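Local coordinates for DUF574 domain-containing protein (Thermobifida fusca, PDB 2QE6) that probably acts as an S-adenosylmethionine-dependent methyltransferase, its substrate unknown, and binds S-adenosylmethionine in a Rossmann-like domain, at residues 106-111 / 129-134; 79-84 / 158-163; 28-33 / 53-58. The protein carries 1 engineered substitution. All blocks are in the same frame, centred on the assembly; numbering follows the deposited sequence.

Overall arrangement
Contacts 1 and 2 are neighbouring parts of one seven-stranded mixed sheet, their centres about 10 Å apart. Strands 130-134, 106-111, 80-84 and 160-163 lie in that order across it, all parallel, and form four of the strands of a Rossmann-like methyltransferase sheet, their C-terminal ends facing S-adenosylmethionine. Contact 3 is helical and comes first along the chain. It lies about 23 Å from contact 1 and 24 Å from contact 2, centre to centre, and joins the end of helix 23-30 to the start of helix 54-75, which leads into strand 80-84. Contact 1 then forms within the long excursion between the two strands of contact 2. Sheet and N-terminal helices thus lie around the cofactor.

Contact 1. Residues 106-111 / 129-134; sequences RVVYVD and NTAVFT. With SAM (S-adenosylmethionine), chain F.
Tyr109 and Ala131 meet in the middle of a parallel strand pair whose short axes run 15° apart. Five backbone hydrogen bonds alternate along it: Val107 N to Asn129 O, Ala131 N to Val107 O, Tyr109 N to Ala131 O, Phe133 N to Tyr109 O and Asp111 N to Phe133 O. The bond from Tyr109 N to Ala131 O is 2.8 Å long and nearly straight, with 173° at the hydrogen.

Apolar packing differs between the two faces. On one, Val110 CG2 sits over the Phe133 ring, 4.0 Å from its centroid, while Val108 CG1 meets the ring edge at Phe133 CE1, 3.5 Å away. A chi1 of 69° swings the Phe133 ring back toward strand 106-111 to meet both valines. On the other face, Thr130 CG2 touches Tyr109 CE2 at 3.6 Å, and the Tyr109 hydroxyl bonds to His95.

The cofactor contacts are at the C-terminal end. Asp111 OD1 accepts from O2' of S-adenosylmethionine at 2.8 Å and Asp111 OD2 from O3' at 2.5 Å, the ribose grip expected of an acidic residue ending the second strand of a Rossmann-like methyltransferase. Backbone amides of Asp113 and Gly87 steady the same carboxylate.

Helix 114-124, the crossover of this beta-alpha-beta unit, packs on Thr130, Val132 and Thr134; helix 147-152 covers Val108, Ala131 and Phe133, and strand 80-84 flanks 106-111.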
loop_
_atom_site.group_PDB
_atom_site.type_symbol
_atom_site.label_atom_id
_atom_site.label_comp_id
_atom_site.label_asym_id
_atom_site.label_seq_id
_atom_site.Cartn_x
_atom_site.Cartn_y
_atom_site.Cartn_z
ATOM N N ARG A 106 7.956 -14.366 4.658
ATOM C CA ARG A 106 9.073 -13.463 4.365
ATOM C C ARG A 106 8.547 -12.231 3.664
ATOM O O ARG A 106 7.731 -12.362 2.736
ATOM C CB ARG A 106 10.117 -14.162 3.501
ATOM C CG ARG A 106 10.789 -15.342 4.229
ATOM C CD ARG A 106 11.997 -15.865 3.474
ATOM N NE ARG A 106 11.624 -16.201 2.099
ATOM C CZ ARG A 106 11.025 -17.331 1.710
ATOM N NH1 ARG A 106 10.704 -18.286 2.580
ATOM N NH2 ARG A 106 10.731 -17.497 0.424
ATOM N N VAL A 107 8.947 -11.055 4.151
ATOM C CA VAL A 107 8.420 -9.792 3.619
ATOM C C VAL A 107 9.583 -8.862 3.313
ATOM O O VAL A 107 10.522 -8.717 4.131
ATOM C CB VAL A 107 7.423 -9.084 4.615
ATOM C CG1 VAL A 107 6.878 -7.799 4.015
ATOM C CG2 VAL A 107 6.248 -10.026 4.963
ATOM N N VAL A 108 9.528 -8.257 2.132
ATOM C CA VAL A 108 10.491 -7.267 1.706
ATOM C C VAL A 108 9.712 -5.985 1.476
ATOM O O VAL A 108 8.820 -5.956 0.649
ATOM C CB VAL A 108 11.221 -7.691 0.416
ATOM C CG1 VAL A 108 12.108 -6.522 -0.109
ATOM C CG2 VAL A 108 12.042 -8.999 0.650
ATOM N N TYR A 109 10.033 -4.950 2.254
ATOM C CA TYR A 109 9.380 -3.667 2.121
ATOM C C TYR A 109 10.202 -2.718 1.245
ATOM O O TYR A 109 11.414 -2.684 1.327
ATOM C CB TYR A 109 9.211 -2.992 3.475
ATOM C CG TYR A 109 8.358 -3.658 4.538
ATOM C CD1 TYR A 109 6.976 -3.574 4.531
ATOM C CD2 TYR A 109 8.951 -4.290 5.618
ATOM C CE1 TYR A 109 6.182 -4.139 5.584
ATOM C CE2 TYR A 109 8.189 -4.833 6.653
ATOM C CZ TYR A 109 6.804 -4.754 6.633
ATOM O OH TYR A 109 6.113 -5.313 7.717
ATOM N N VAL A 110 9.526 -1.903 0.447
ATOM C CA VAL A 110 10.191 -0.949 -0.438
ATOM C C VAL A 110 9.461 0.380 -0.308
ATOM O O VAL A 110 8.233 0.408 -0.372
ATOM C CB VAL A 110 10.135 -1.430 -1.914
ATOM C CG1 VAL A 110 10.854 -0.448 -2.855
ATOM C CG2 VAL A 110 10.743 -2.856 -2.001
ATOM N N ASP A 111 10.210 1.455 -0.066
ATOM C CA ASP A 111 9.643 2.786 -0.050
ATOM C C ASP A 111 10.658 3.789 -0.559
ATOM O O ASP A 111 11.828 3.591 -0.446
ATOM C CB ASP A 111 9.113 3.188 1.336
ATOM C CG ASP A 111 7.986 4.242 1.252
ATOM O OD1 ASP A 111 8.269 5.435 1.062
ATOM O OD2 ASP A 111 6.806 3.890 1.396
ATOM N N ASN A 129 13.747 -12.795 8.325
ATOM C CA ASN A 129 12.732 -12.965 7.251
ATOM C C ASN A 129 12.075 -11.708 6.808
ATOM O O ASN A 129 11.078 -11.756 6.076
ATOM C CB ASN A 129 11.657 -13.949 7.676
ATOM C CG ASN A 129 12.225 -15.342 7.935
ATOM O OD1 ASN A 129 11.597 -16.152 8.587
ATOM N ND2 ASN A 129 13.433 -15.604 7.441
ATOM N N THR A 130 12.616 -10.571 7.229
ATOM C CA THR A 130 12.006 -9.296 6.862
ATOM C C THR A 130 13.120 -8.325 6.509
ATOM O O THR A 130 14.125 -8.248 7.198
ATOM C CB THR A 130 11.118 -8.765 8.016
ATOM O OG1 THR A 130 10.236 -9.806 8.468
ATOM C CG2 THR A 130 10.296 -7.598 7.578
ATOM N N ALA A 131 12.974 -7.622 5.402
ATOM C CA ALA A 131 13.996 -6.700 4.920
ATOM C C ALA A 131 13.290 -5.442 4.419
ATOM O O ALA A 131 12.094 -5.490 4.141
ATOM C CB ALA A 131 14.804 -7.344 3.789
ATOM N N VAL A 132 14.020 -4.328 4.375
ATOM C CA VAL A 132 13.495 -3.045 3.921
ATOM C C VAL A 132 14.532 -2.344 3.049
ATOM O O VAL A 132 15.707 -2.422 3.315
ATOM C CB VAL A 132 13.064 -2.130 5.112
ATOM C CG1 VAL A 132 14.219 -1.796 6.019
ATOM C CG2 VAL A 132 12.359 -0.840 4.598
ATOM N N PHE A 133 14.102 -1.673 1.991
ATOM C CA PHE A 133 15.027 -0.818 1.267
ATOM C C PHE A 133 14.339 0.330 0.550
ATOM O O PHE A 133 13.112 0.333 0.345
ATOM C CB PHE A 133 15.953 -1.637 0.338
ATOM C CG PHE A 133 15.269 -2.284 -0.844
ATOM C CD1 PHE A 133 14.709 -3.557 -0.741
ATOM C CD2 PHE A 133 15.256 -1.650 -2.088
ATOM C CE1 PHE A 133 14.110 -4.172 -1.859
ATOM C CE2 PHE A 133 14.681 -2.257 -3.208
ATOM C CZ PHE A 133 14.101 -3.519 -3.089
ATOM N N THR A 134 15.145 1.335 0.201
ATOM C CA THR A 134 14.647 2.534 -0.483
ATOM C C THR A 134 14.745 2.311 -1.999
ATOM O O THR A 134 15.757 1.875 -2.502
ATOM C CB THR A 134 15.444 3.775 -0.028
ATOM O OG1 THR A 134 15.416 3.846 1.404
ATOM C CG2 THR A 134 14.874 5.060 -0.608
HETATM N N SAM F . 1.246 0.956 1.613
HETATM C CA SAM F . 0.958 1.708 2.897
HETATM C C SAM F . -0.506 1.561 3.246
HETATM O O SAM F . -0.875 1.636 4.413
HETATM O OXT SAM F . -1.345 1.393 2.351
HETATM C CB SAM F . 1.255 3.220 2.882
HETATM C CG SAM F . 0.416 4.063 1.909
HETATM S SD SAM F . 0.907 5.811 1.744
HETATM C CE SAM F . 2.275 5.743 2.927
HETATM C "C5'" SAM F . 1.866 5.600 0.230
HETATM C "C4'" SAM F . 3.330 5.143 0.276
HETATM O "O4'" SAM F . 3.774 4.838 -1.050
HETATM C "C3'" SAM F . 4.305 6.210 0.802
HETATM O "O3'" SAM F . 5.119 5.694 1.841
HETATM C "C2'" SAM F . 5.134 6.662 -0.389
HETATM O "O2'" SAM F . 6.430 7.177 -0.062
HETATM C "C1'" SAM F . 5.089 5.387 -1.225
HETATM N N9 SAM F . 5.337 5.694 -2.635
HETATM C C8 SAM F . 4.588 6.477 -3.512
HETATM N N7 SAM F . 5.198 6.467 -4.726
HETATM C C5 SAM F . 6.311 5.673 -4.625
HETATM C C6 SAM F . 7.278 5.299 -5.571
HETATM N N6 SAM F . 7.199 5.787 -6.840
HETATM N N1 SAM F . 8.293 4.459 -5.148
HETATM C C2 SAM F . 8.370 3.977 -3.825
HETATM N N3 SAM F . 7.415 4.357 -2.887
HETATM C C4 SAM F . 6.403 5.184 -3.309
HETATM O O HOH W 1 13.067 3.899 2.559
#

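Contact 2. Residues 79-84 / 158-163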
loop_
_atom_site.group_PDB
_atom_site.type_symbol
_atom_site.label_atom_id
_atom_site.label_comp_id
_atom_site.label_asym_id
_atom_site.label_seq_id
_atom_site.Cartn_x
_atom_site.Cartn_y
_atom_site.Cartn_z
ATOM N N SER A 79 3.965 -17.414 1.396
ATOM C CA SER A 79 5.058 -17.215 2.343
ATOM C C SER A 79 6.035 -16.121 1.940
ATOM O O SER A 79 6.981 -15.909 2.650
ATOM C CB SER A 79 5.814 -18.536 2.584
ATOM O OG SER A 79 4.920 -19.475 3.099
ATOM N N GLN A 80 5.747 -15.381 0.855
ATOM C CA GLN A 80 6.680 -14.429 0.253
ATOM C C GLN A 80 5.894 -13.207 -0.136
ATOM O O GLN A 80 4.974 -13.343 -0.920
ATOM C CB GLN A 80 7.293 -14.965 -1.059
ATOM C CG GLN A 80 7.817 -16.380 -1.008
ATOM C CD GLN A 80 8.669 -16.766 -2.205
ATOM O OE1 GLN A 80 9.893 -16.873 -2.094
ATOM N NE2 GLN A 80 8.034 -17.027 -3.337
ATOM N N PHE A 81 6.231 -12.044 0.425
ATOM C CA PHE A 81 5.520 -10.783 0.118
ATOM C C PHE A 81 6.522 -9.715 -0.298
ATOM O O PHE A 81 7.609 -9.587 0.300
ATOM C CB PHE A 81 4.714 -10.264 1.334
ATOM C CG PHE A 81 3.687 -11.224 1.844
ATOM C CD1 PHE A 81 4.051 -12.349 2.545
ATOM C CD2 PHE A 81 2.360 -11.038 1.565
ATOM C CE1 PHE A 81 3.098 -13.249 2.996
ATOM C CE2 PHE A 81 1.399 -11.956 2.009
ATOM C CZ PHE A 81 1.770 -13.041 2.731
ATOM N N LEU A 82 6.143 -8.951 -1.321
ATOM C CA LEU A 82 6.853 -7.753 -1.733
ATOM C C LEU A 82 5.903 -6.573 -1.567
ATOM O O LEU A 82 4.886 -6.470 -2.247
ATOM C CB LEU A 82 7.323 -7.877 -3.184
ATOM C CG LEU A 82 8.116 -6.704 -3.759
ATOM C CD1 LEU A 82 9.330 -6.361 -2.884
ATOM C CD2 LEU A 82 8.536 -7.025 -5.210
ATOM N N ASP A 83 6.210 -5.719 -0.609
ATOM C CA ASP A 83 5.298 -4.679 -0.181
ATOM C C ASP A 83 5.836 -3.353 -0.706
ATOM O O ASP A 83 6.754 -2.736 -0.122
ATOM C CB ASP A 83 5.181 -4.713 1.338
ATOM C CG ASP A 83 4.117 -3.746 1.915
ATOM O OD1 ASP A 83 3.444 -2.997 1.153
ATOM O OD2 ASP A 83 3.988 -3.727 3.183
ATOM N N LEU A 84 5.250 -2.929 -1.840
ATOM C CA LEU A 84 5.715 -1.776 -2.587
ATOM C C LEU A 84 5.025 -0.487 -2.128
ATOM O O LEU A 84 3.789 -0.383 -2.176
ATOM C CB LEU A 84 5.404 -1.974 -4.061
ATOM C CG LEU A 84 6.082 -3.209 -4.693
ATOM C CD1 LEU A 84 5.512 -3.422 -6.098
ATOM C CD2 LEU A 84 7.616 -3.102 -4.717
ATOM N N PRO A 158 4.935 -19.331 -5.627
ATOM C CA PRO A 158 3.939 -18.278 -5.338
ATOM C C PRO A 158 4.418 -17.155 -4.410
ATOM O O PRO A 158 5.100 -17.409 -3.424
ATOM C CB PRO A 158 2.793 -19.056 -4.698
ATOM C CG PRO A 158 2.860 -20.407 -5.383
ATOM C CD PRO A 158 4.335 -20.677 -5.557
ATOM N N ALA A 159 4.098 -15.908 -4.776
ATOM C CA ALA A 159 4.325 -14.761 -3.915
ATOM C C ALA A 159 3.141 -13.822 -3.997
ATOM O O ALA A 159 2.296 -13.977 -4.862
ATOM C CB ALA A 159 5.597 -14.039 -4.331
ATOM N N ALA A 160 3.120 -12.826 -3.111
ATOM C CA ALA A 160 2.156 -11.735 -3.159
ATOM C C ALA A 160 2.913 -10.431 -3.385
ATOM O O ALA A 160 3.810 -10.098 -2.621
ATOM C CB ALA A 160 1.374 -11.659 -1.867
ATOM N N ILE A 161 2.549 -9.680 -4.425
ATOM C CA ILE A 161 3.026 -8.295 -4.573
ATOM C C ILE A 161 1.908 -7.316 -4.192
ATOM O O ILE A 161 0.749 -7.509 -4.559
ATOM C CB ILE A 161 3.504 -8.004 -6.007
ATOM C CG1 ILE A 161 4.739 -8.851 -6.346
ATOM C CG2 ILE A 161 3.820 -6.532 -6.160
ATOM C CD1 ILE A 161 5.255 -8.684 -7.779
HETATM N N MSE A 162 2.246 -6.308 -3.400
HETATM C CA MSE A 162 1.252 -5.397 -2.826
HETATM C C MSE A 162 1.543 -4.004 -3.309
HETATM O O MSE A 162 2.688 -3.574 -3.313
HETATM C CB MSE A 162 1.335 -5.417 -1.307
HETATM C CG MSE A 162 1.036 -6.758 -0.693
HETATM SE SE MSE A 162 1.547 -6.857 1.173
HETATM C CE MSE A 162 0.600 -5.367 2.016
ATOM N N LEU A 163 0.517 -3.338 -3.834
ATOM C CA LEU A 163 0.553 -1.919 -4.089
ATOM C C LEU A 163 -0.614 -1.287 -3.309
ATOM O O LEU A 163 -1.465 -0.586 -3.858
ATOM C CB LEU A 163 0.460 -1.625 -5.590
ATOM C CG LEU A 163 1.729 -1.982 -6.387
ATOM C CD1 LEU A 163 1.522 -3.167 -7.215
ATOM C CD2 LEU A 163 2.150 -0.807 -7.258
HETATM O O HOH W 2 4.461 -18.502 -1.236
#
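Phe81 and Ala160 face the same side of the sheet, with Phe81 CD2 3.6 Å from Ala160 CB. Beneath them, a parallel ladder links Ala160 N to Gln80 O, Leu82 N to Ala160 O, Met162 N to Leu82 O and Leu84 N to Met162 O. Met162, modelled as selenomethionine, bends at chi3 (56°) and lays its CE methyl 3.8 Å from Asp83 OD1. On the reverse face, Leu84 CD1 abuts Ile161 CG2 at 3.5 Å.

At the entry to the pair, the Gln80 side-chain amide adds a fifth hydrogen bond. Its NE2 bonds to Pro158 O at 3.0 Å; the oxygen lies near the amide plane, but the donor approaches from above the carbonyl plane, 55° out of it. A water also joins Pro158 O to Ser79 N.

A second shell sets these groups: Asp154 N holds Gln80 OE1, and Thr94 OG1 holds Asp83 OD2. The Asp83 side chain comes within about 5 Å of S-adenosylmethionine, nearest atoms, consistent with the cofactor's usual place at the central strands of a Rossmann-like sheet.

Helix 54-75 packs over Phe81, Ala160 and Met162, while strands 106-111 and 191-197 continue the sheet on either side.

Contact 3. Residues 28-33 / 53-58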
loop_
_atom_site.group_PDB
_atom_site.type_symbol
_atom_site.label_atom_id
_atom_site.label_comp_id
_atom_site.label_asym_id
_atom_site.label_seq_id
_atom_site.Cartn_x
_atom_site.Cartn_y
_atom_site.Cartn_z
ATOM N N ASP A 28 1.382 8.971 7.565
ATOM C CA ASP A 28 1.711 8.695 8.965
ATOM C C ASP A 28 0.978 9.684 9.920
ATOM O O ASP A 28 0.406 9.306 10.929
ATOM C CB ASP A 28 3.198 8.851 9.162
ATOM C CG ASP A 28 3.622 8.398 10.518
ATOM O OD1 ASP A 28 3.453 7.186 10.739
ATOM O OD2 ASP A 28 4.044 9.248 11.338
ATOM N N ALA A 29 1.030 10.962 9.583
ATOM C CA ALA A 29 0.323 12.005 10.311
ATOM C C ALA A 29 -1.195 11.694 10.340
ATOM O O ALA A 29 -1.822 11.778 11.380
ATOM C CB ALA A 29 0.614 13.384 9.657
ATOM N N LEU A 30 -1.787 11.327 9.204
ATOM C CA LEU A 30 -3.204 10.943 9.167
ATOM C C LEU A 30 -3.555 9.821 10.134
ATOM O O LEU A 30 -4.627 9.854 10.724
ATOM C CB LEU A 30 -3.649 10.536 7.779
ATOM C CG LEU A 30 -3.790 11.685 6.798
ATOM C CD1 LEU A 30 -4.128 11.146 5.403
ATOM C CD2 LEU A 30 -4.861 12.710 7.269
ATOM N N LEU A 31 -2.660 8.842 10.258
ATOM C CA LEU A 31 -2.809 7.724 11.211
ATOM C C LEU A 31 -2.443 8.029 12.653
ATOM O O LEU A 31 -2.584 7.166 13.506
ATOM C CB LEU A 31 -2.001 6.501 10.723
ATOM C CG LEU A 31 -2.468 5.969 9.362
ATOM C CD1 LEU A 31 -1.516 4.887 8.814
ATOM C CD2 LEU A 31 -3.904 5.439 9.487
ATOM N N GLY A 32 -1.970 9.238 12.942
ATOM C CA GLY A 32 -1.548 9.593 14.277
ATOM C C GLY A 32 -0.149 9.123 14.663
ATOM O O GLY A 32 0.157 8.973 15.861
ATOM N N GLY A 33 0.703 8.877 13.671
ATOM C CA GLY A 33 2.119 8.563 13.946
ATOM C C GLY A 33 2.978 9.781 14.225
ATOM O O GLY A 33 2.542 10.919 14.046
ATOM N N GLY A 53 -13.787 12.693 6.039
ATOM C CA GLY A 53 -13.454 11.289 6.199
ATOM C C GLY A 53 -12.055 10.876 5.819
ATOM O O GLY A 53 -11.754 9.682 5.827
ATOM N N LEU A 54 -11.175 11.828 5.525
ATOM C CA LEU A 54 -9.817 11.476 5.087
ATOM C C LEU A 54 -9.088 10.551 6.080
ATOM O O LEU A 54 -8.607 9.481 5.699
ATOM C CB LEU A 54 -9.001 12.724 4.757
ATOM C CG LEU A 54 -7.559 12.517 4.211
ATOM C CD1 LEU A 54 -7.545 11.547 3.004
ATOM C CD2 LEU A 54 -6.922 13.951 3.857
ATOM N N LYS A 55 -9.007 10.934 7.332
ATOM C CA LYS A 55 -8.325 10.097 8.312
ATOM C C LYS A 55 -8.995 8.725 8.419
ATOM O O LYS A 55 -8.314 7.705 8.514
ATOM C CB LYS A 55 -8.298 10.719 9.700
ATOM C CG LYS A 55 -7.381 11.912 9.918
ATOM C CD LYS A 55 -7.209 12.173 11.481
ATOM C CE LYS A 55 -6.465 13.496 11.828
ATOM N NZ LYS A 55 -5.029 13.586 11.339
ATOM N N GLU A 56 -10.324 8.686 8.406
ATOM C CA GLU A 56 -11.020 7.388 8.484
ATOM C C GLU A 56 -10.708 6.497 7.276
ATOM O O GLU A 56 -10.549 5.300 7.434
ATOM C CB GLU A 56 -12.530 7.571 8.713
ATOM C CG GLU A 56 -12.855 8.008 10.169
ATOM N N SER A 57 -10.576 7.093 6.097
ATOM C CA SER A 57 -10.167 6.391 4.904
ATOM C C SER A 57 -8.787 5.712 5.056
ATOM O O SER A 57 -8.589 4.602 4.580
ATOM C CB SER A 57 -10.201 7.317 3.661
ATOM O OG SER A 57 -9.034 8.118 3.497
ATOM N N ALA A 58 -7.847 6.382 5.701
ATOM C CA ALA A 58 -6.535 5.827 5.967
ATOM C C ALA A 58 -6.663 4.702 6.939
ATOM O O ALA A 58 -6.024 3.674 6.759
ATOM C CB ALA A 58 -5.558 6.891 6.532
#
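Leu54 and Leu30 bring the two segments together, their side chains crossing at about a right angle. Helix 54-75 starts at Leu54, with Gly53 at its N-cap position and Gly53 O accepting from Ser57 N. Leu54 holds its CG anti to the backbone N (chi1 -177°), which carries the branch point to 3.9 Å from Leu30 CD1. The other Leu30 methyl also meets the next residue: Lys55 CG lies 3.7 Å from Leu30 CD2 and 3.5 Å from Leu30 O. From there the Lys55 chain reaches across to the C-terminal end of helix 23-30 and turns at chi4 (-63°), leaving NZ 3.7 Å from Ala29 O, near that carbonyl without a hydrogen bond.

Ser57 does not reach the other segment: its OG donates to a lone pair of Leu54 O at 2.6 Å, so this carbonyl, which also accepts from Ala58 N, is held twice. Ala58 then turns its methyl toward the other segment and meets Leu31 CD2 at 3.7 Å. Leu31 also lies beside Tyr27 and Arg62, both S-adenosylmethionine-binding residues, which brings this packing close to the cofactor pocket.

The partner helix ends in a Schellman motif, Gly32 having positive phi, Gly33 N bonding back to Asp28 O and Gly32 N to Ala29 O. Ala44 and Cys48 of helix 38-48 also pack on Leu30.

With no hydrogen bond between the segments, the joint rests on apolar packing of leucines, Ala58 and the Lys55 methylenes. The Lys55 ammonium, near the carbonyl-rich C-terminal end of a helix, is probably favoured there by electrostatics, besides the packing of its aliphatic stem.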